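Putative uncharacterized protein (Bacillus anthracis, PDB 3LNO) is of unknown function but belongs to the DUF59 family and probably takes part in the assembly of iron-sulfur clusters. Local coordinates at residues Ala15-Glu18 against Ala19-Asp22; Asp28-Leu32 against Gly33-Asp37; Lys69-Ser72 against Thr73-Glu77. One frame throughout, in Å; residues are numbered along the deposited sequence.

Interaction 1. Residues Ala15-Glu18 against Ala19-Asp22; sequences ANLE and AVID
Ala-19 and Val-20 bond back to Asn-16 and Leu-17 where helix 3-16 runs out through a short 3-10 turn. The contact is local, between residues three apart on one continuous stretch.

The backbone bonds come first. Ala-19 N donates to Asn-16 O at 3.1 Å, and the bond is fairly straight, with an N-H...O angle of 165°. Val-20 N repeats the pattern one residue on, to Leu-17 O at 3.1 Å. Both are i to i+3 bonds, as a 3-10 turn requires.

The apolar part is small. Leu-17 and Val-20 are buried and run alongside each other into the interior. Leu-17 CD2 meets Val-20 CG2 at 4.2 Å. Val-20 has CG1 anti to its own N (chi1 176°), which leaves CG2 beside that N and on the Leu-17 side. Val-70 of helix 60-74 packs on Val-20. This joins the chain just after the first helix to the helix of the beta-alpha-beta unit.

At the polar end, the ND2 group of Asn-16 turns back into its own helix and bonds to Lys-12 O.

After Val-20 the chain extends into a short, weakly bonded strand, about 21-22. The last contact is the packing of a methyl beside a carbonyl oxygen. Ile-21 points its CB away, but its side chain bends back, and CD1 ends 4.0 Å from Glu-18 O.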
# COMPACT_ATOMS: atom_id res chain seq x y z
N ALA A 15 -7.75 -0.79 2.54
CA ALA A 15 -8.45 0.50 2.63
C ALA A 15 -7.69 1.46 3.54
O ALA A 15 -7.61 2.66 3.30
CB ALA A 15 -9.95 0.32 3.15
N ASN A 16 -7.10 0.93 4.60
CA ASN A 16 -6.38 1.81 5.52
C ASN A 16 -5.06 2.34 4.93
O ASN A 16 -4.53 3.35 5.40
CB ASN A 16 -6.16 1.12 6.86
CG ASN A 16 -7.36 1.27 7.76
OD1 ASN A 16 -7.46 2.24 8.52
ND2 ASN A 16 -8.30 0.32 7.67
N LEU A 17 -4.55 1.68 3.90
CA LEU A 17 -3.33 2.12 3.22
C LEU A 17 -3.57 3.42 2.44
O LEU A 17 -2.63 4.06 1.96
CB LEU A 17 -2.80 1.01 2.32
CG LEU A 17 -2.23 -0.21 3.05
CD1 LEU A 17 -1.76 -1.25 2.03
CD2 LEU A 17 -1.03 0.22 3.95
N GLU A 18 -4.82 3.84 2.33
CA GLU A 18 -5.09 5.17 1.74
C GLU A 18 -4.58 6.30 2.59
O GLU A 18 -4.54 7.44 2.13
CB GLU A 18 -6.58 5.40 1.50
CG GLU A 18 -7.12 4.54 0.40
CD GLU A 18 -8.58 4.76 0.18
OE1 GLU A 18 -9.37 4.68 1.16
OE2 GLU A 18 -8.95 5.01 -0.98
N ALA A 19 -4.21 6.01 3.84
CA ALA A 19 -3.66 7.06 4.70
C ALA A 19 -2.16 7.16 4.57
O ALA A 19 -1.54 7.92 5.31
CB ALA A 19 -4.04 6.80 6.16
N VAL A 20 -1.56 6.37 3.68
CA VAL A 20 -0.10 6.44 3.45
C VAL A 20 0.15 7.20 2.14
O VAL A 20 -0.25 6.75 1.07
CB VAL A 20 0.52 5.02 3.31
CG1 VAL A 20 2.00 5.11 2.97
CG2 VAL A 20 0.27 4.15 4.58
N ILE A 21 0.79 8.36 2.24
CA ILE A 21 0.99 9.23 1.09
C ILE A 21 2.38 9.09 0.48
O ILE A 21 3.38 9.02 1.20
CB ILE A 21 0.79 10.72 1.50
CG1 ILE A 21 -0.42 10.87 2.43
CG2 ILE A 21 0.59 11.60 0.28
CD1 ILE A 21 -1.69 10.29 1.85
N ASP A 22 2.48 9.07 -0.85
CA ASP A 22 3.79 9.29 -1.49
C ASP A 22 4.10 10.79 -1.48
O ASP A 22 3.47 11.55 -2.19
CB ASP A 22 3.82 8.76 -2.93
CG ASP A 22 5.18 8.99 -3.61
OD1 ASP A 22 5.41 8.43 -4.70
OD2 ASP A 22 6.03 9.71 -3.06

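Interaction 2. Residues Asp28-Leu32 against Gly33-Asp37; sequences DIVNL and GLVYD
Ile-29 fills the middle of this turn and meets both Leu-34 and Val-35. Its CG1 sits between the backbone N and the carbonyl carbon (chi1 63°). This sends CG1 and CD1 to Val-35, where CD1 lies 3.7 Å from Val-35 CG2. The other branch, CG2, faces Leu-34 CD1 at 4.1 Å, and these two side chains cross at about a right angle. Leu-32 flanks Leu-34, with Leu-32 CB 3.9 Å from Leu-34 CG.

Outside this apolar group the backbone closes a Schellman motif. Gly-33 takes a positive phi of 85°. Leu-34 N donates to Ile-29 O at 3.0 Å, and Gly-33 N donates to Val-30 O at 2.9 Å. These two bonds back into the last turn define the motif. A water is hydrogen-bonded to Val-30 O, probably as donor, and accepts from Val-35 N, which links the turn to the strand.

At the polar edge Asp-28 is the N-cap. Its OD1 accepts from Asn-31 N at 2.6 Å, met from above the carboxylate plane. The short, weakly bonded helix thus has an N-cap at one end and a Schellman motif at the other.

Met-50 of strand 46-50 packs on Ile-29 and Leu-34, while Tyr-14 of helix 3-16 packs on Val-30 and Val-35. Beyond the turn, strand 35-40 pairs with 46-50, and Tyr-36 and Asp-37 form a classic beta bulge opposite Thr-49.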
# COMPACT_ATOMS: atom_id res chain seq x y z
N ASP A 28 -1.96 9.01 -2.31
CA ASP A 28 -1.75 7.82 -1.47
C ASP A 28 -1.32 6.62 -2.30
O ASP A 28 -1.60 6.56 -3.50
CB ASP A 28 -2.98 7.48 -0.66
CG ASP A 28 -4.12 6.97 -1.52
OD1 ASP A 28 -4.07 5.79 -1.96
OD2 ASP A 28 -5.08 7.75 -1.74
N ILE A 29 -0.69 5.65 -1.65
CA ILE A 29 -0.07 4.56 -2.40
C ILE A 29 -1.09 3.64 -3.06
O ILE A 29 -0.79 2.96 -4.05
CB ILE A 29 0.91 3.77 -1.50
CG1 ILE A 29 0.18 3.11 -0.33
CG2 ILE A 29 1.95 4.71 -0.94
CD1 ILE A 29 1.06 2.19 0.53
N VAL A 30 -2.27 3.56 -2.48
CA VAL A 30 -3.37 2.81 -3.06
C VAL A 30 -3.80 3.44 -4.40
O VAL A 30 -3.76 2.78 -5.46
CB VAL A 30 -4.55 2.70 -2.05
CG1 VAL A 30 -5.83 2.26 -2.75
CG2 VAL A 30 -4.20 1.70 -0.96
N ASN A 31 -4.15 4.72 -4.37
CA ASN A 31 -4.55 5.41 -5.60
C ASN A 31 -3.42 5.49 -6.63
O ASN A 31 -3.67 5.52 -7.83
CB ASN A 31 -5.20 6.77 -5.31
CG ASN A 31 -6.63 6.63 -4.82
OD1 ASN A 31 -6.89 6.77 -3.63
ND2 ASN A 31 -7.57 6.33 -5.74
N LEU A 32 -2.16 5.47 -6.18
CA LEU A 32 -1.07 5.42 -7.14
C LEU A 32 -0.93 4.08 -7.86
O LEU A 32 -0.31 4.01 -8.91
CB LEU A 32 0.27 5.75 -6.49
CG LEU A 32 0.58 7.24 -6.37
CD1 LEU A 32 1.96 7.40 -5.72
CD2 LEU A 32 0.53 7.94 -7.72
N GLY A 33 -1.50 3.02 -7.30
CA GLY A 33 -1.31 1.70 -7.87
C GLY A 33 -0.03 1.03 -7.40
O GLY A 33 0.47 0.10 -8.06
N LEU A 34 0.54 1.50 -6.28
CA LEU A 34 1.80 0.91 -5.79
C LEU A 34 1.62 -0.38 -5.02
O LEU A 34 2.58 -1.14 -4.89
CB LEU A 34 2.60 1.87 -4.90
CG LEU A 34 3.03 3.19 -5.55
CD1 LEU A 34 3.77 4.00 -4.53
CD2 LEU A 34 3.92 2.89 -6.78
N VAL A 35 0.42 -0.62 -4.50
CA VAL A 35 0.17 -1.81 -3.69
C VAL A 35 -0.31 -2.98 -4.56
O VAL A 35 -1.42 -2.94 -5.13
CB VAL A 35 -0.83 -1.54 -2.57
CG1 VAL A 35 -0.89 -2.74 -1.64
CG2 VAL A 35 -0.44 -0.30 -1.76
N TYR A 36 0.54 -4.00 -4.67
CA TYR A 36 0.27 -5.18 -5.52
C TYR A 36 -0.49 -6.30 -4.82
O TYR A 36 -1.24 -7.04 -5.43
CB TYR A 36 1.59 -5.76 -6.04
CG TYR A 36 2.26 -4.92 -7.07
CD1 TYR A 36 1.63 -3.79 -7.58
CD2 TYR A 36 3.54 -5.25 -7.55
CE1 TYR A 36 2.23 -3.00 -8.55
CE2 TYR A 36 4.15 -4.48 -8.53
CZ TYR A 36 3.47 -3.37 -9.02
OH TYR A 36 4.02 -2.60 -9.99
N ASP A 37 -0.30 -6.46 -3.52
CA ASP A 37 -0.96 -7.60 -2.86
C ASP A 37 -1.02 -7.35 -1.38
O ASP A 37 -0.05 -6.87 -0.80
CB ASP A 37 -0.16 -8.89 -3.12
CG ASP A 37 -0.91 -10.14 -2.68
OD1 ASP A 37 -2.17 -10.14 -2.65
OD2 ASP A 37 -0.23 -11.14 -2.39
O HOH W 1 -2.46 0.18 -5.22

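Interaction 3. Residues Lys69-Ser72 against Thr73-Glu77; sequences KVLS and TNVPE
Thr-73 follows Lys-69 by one turn at the C-terminal end of helix 60-74, and the two side chains run alongside one another from the same flank of the helix. Thr-73 OG1 is beside its own backbone N (chi1 -56°), and this aims the hydroxyl back along the helix. It donates to Lys-69 O at 2.7 Å. The aliphatic part of Lys-69 runs past the hydroxyl, with Lys-69 CG 4.0 Å from Thr-73 OG1. The lysine then bends at chi3 and carries its amine off the turn.

Val-70 and Asn-74 form the next pair. Their side chains meet at a slant, and Val-70 CG1 comes within 4.1 Å of Asn-74 ND2. The Asn-74 side chain lies over Val-70 O, with CB 3.2 Å from it, and Asn-74 N donates to the same oxygen at 2.7 Å.

On the buried side, Leu-71 is four residues from Val-75. Their side chains only graze each other, with Leu-71 CD2 4.5 Å from Val-75 CG2. The main link is Val-75 N to Leu-71 O, at 2.8 Å. Val-75 is the first residue to leave the helix. Leu-71 also packs on Ile-81 of strand 81-85, while Phe-9 and Asn-16 of helix 3-16 touch Val-75. This helix end lies in the beta-alpha-beta unit of strands 46-50 and 81-85, and the chain leaves the helix here on its way to strand 81-85. Pro-76 follows, and its CA makes a weak C-H...O contact with Ser-72 O. Ser-72 OG bonds to Lys-68 O.

Lys-69 O accepts twice, from Thr-73 N at 2.9 Å as well as from Thr-73 OG1. The threonine thus spends its hydroxyl proton inside its own helix, and its two donors hold Lys-69 O from opposite faces of the carbonyl plane.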
# COMPACT_ATOMS: atom_id res chain seq x y z
N LYS A 69 3.41 2.01 10.67
CA LYS A 69 2.74 2.88 11.63
C LYS A 69 1.24 2.96 11.35
O LYS A 69 0.41 2.86 12.27
CB LYS A 69 3.35 4.28 11.57
CG LYS A 69 2.68 5.27 12.51
CD LYS A 69 3.56 6.50 12.80
CE LYS A 69 3.56 7.50 11.64
NZ LYS A 69 4.23 8.80 12.01
N VAL A 70 0.87 3.15 10.08
CA VAL A 70 -0.54 3.38 9.79
C VAL A 70 -1.33 2.12 10.14
O VAL A 70 -2.36 2.18 10.82
CB VAL A 70 -0.77 3.81 8.33
CG1 VAL A 70 -2.21 3.44 7.88
CG2 VAL A 70 -0.50 5.31 8.18
N LEU A 71 -0.85 0.97 9.70
CA LEU A 71 -1.63 -0.25 9.93
C LEU A 71 -1.66 -0.61 11.41
O LEU A 71 -2.72 -0.95 11.94
CB LEU A 71 -1.12 -1.40 9.07
CG LEU A 71 -1.26 -1.19 7.57
CD1 LEU A 71 -0.78 -2.42 6.83
CD2 LEU A 71 -2.74 -0.87 7.17
N SER A 72 -0.52 -0.50 12.11
CA SER A 72 -0.50 -0.89 13.51
C SER A 72 -1.37 0.05 14.33
O SER A 72 -2.04 -0.35 15.29
CB SER A 72 0.92 -0.93 14.08
OG SER A 72 1.54 0.35 14.01
N THR A 73 -1.38 1.32 13.95
CA THR A 73 -2.19 2.30 14.66
C THR A 73 -3.67 2.20 14.30
O THR A 73 -4.53 2.19 15.18
CB THR A 73 -1.70 3.71 14.36
OG1 THR A 73 -0.30 3.79 14.69
CG2 THR A 73 -2.50 4.72 15.15
N ASN A 74 -3.97 2.11 13.01
CA ASN A 74 -5.37 2.20 12.57
C ASN A 74 -6.09 0.87 12.56
O ASN A 74 -7.32 0.83 12.66
CB ASN A 74 -5.45 2.96 11.23
CG ASN A 74 -5.03 4.43 11.38
OD1 ASN A 74 -4.74 4.88 12.48
ND2 ASN A 74 -5.01 5.18 10.28
N VAL A 75 -5.34 -0.22 12.48
CA VAL A 75 -5.94 -1.55 12.50
C VAL A 75 -5.24 -2.39 13.57
O VAL A 75 -4.49 -3.32 13.25
CB VAL A 75 -5.80 -2.22 11.12
CG1 VAL A 75 -6.65 -3.48 11.07
CG2 VAL A 75 -6.20 -1.22 10.02
N PRO A 76 -5.47 -2.04 14.85
CA PRO A 76 -4.74 -2.59 16.00
C PRO A 76 -4.82 -4.11 16.10
O PRO A 76 -3.95 -4.71 16.72
CB PRO A 76 -5.44 -1.95 17.21
CG PRO A 76 -6.83 -1.51 16.65
CD PRO A 76 -6.51 -1.07 15.25
N GLU A 77 -5.83 -4.73 15.50
CA GLU A 77 -5.91 -6.18 15.55
C GLU A 77 -4.95 -6.88 14.57
O GLU A 77 -4.87 -8.12 14.56
CB GLU A 77 -7.37 -6.68 15.36
CG GLU A 77 -7.95 -6.58 13.93
CD GLU A 77 -8.50 -5.19 13.60
OE1 GLU A 77 -7.99 -4.19 14.16
OE2 GLU A 77 -9.44 -5.11 12.77

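In the fold
Interaction 1 lies between the other two and touches both. Val-20 O and Ile-29 N, 3.0 Å apart, probably form a hydrogen bond that ties the chain just after the first helix to the start of the short helix of interaction 2. Asp-22 CB also packs on Leu-32 CD1 at 3.6 Å. Toward interaction 3 the link is packing, closest between Asn-16 O and Val-70 CG1 at 3.4 Å. Leu-17 CD2 lies 3.8 Å from Leu-71 CD2. Interactions 2 and 3 do not touch. Their nearest atoms are about 8 Å apart and their centres about 18 Å. All three lie within the iron-sulfur cluster assembly family region.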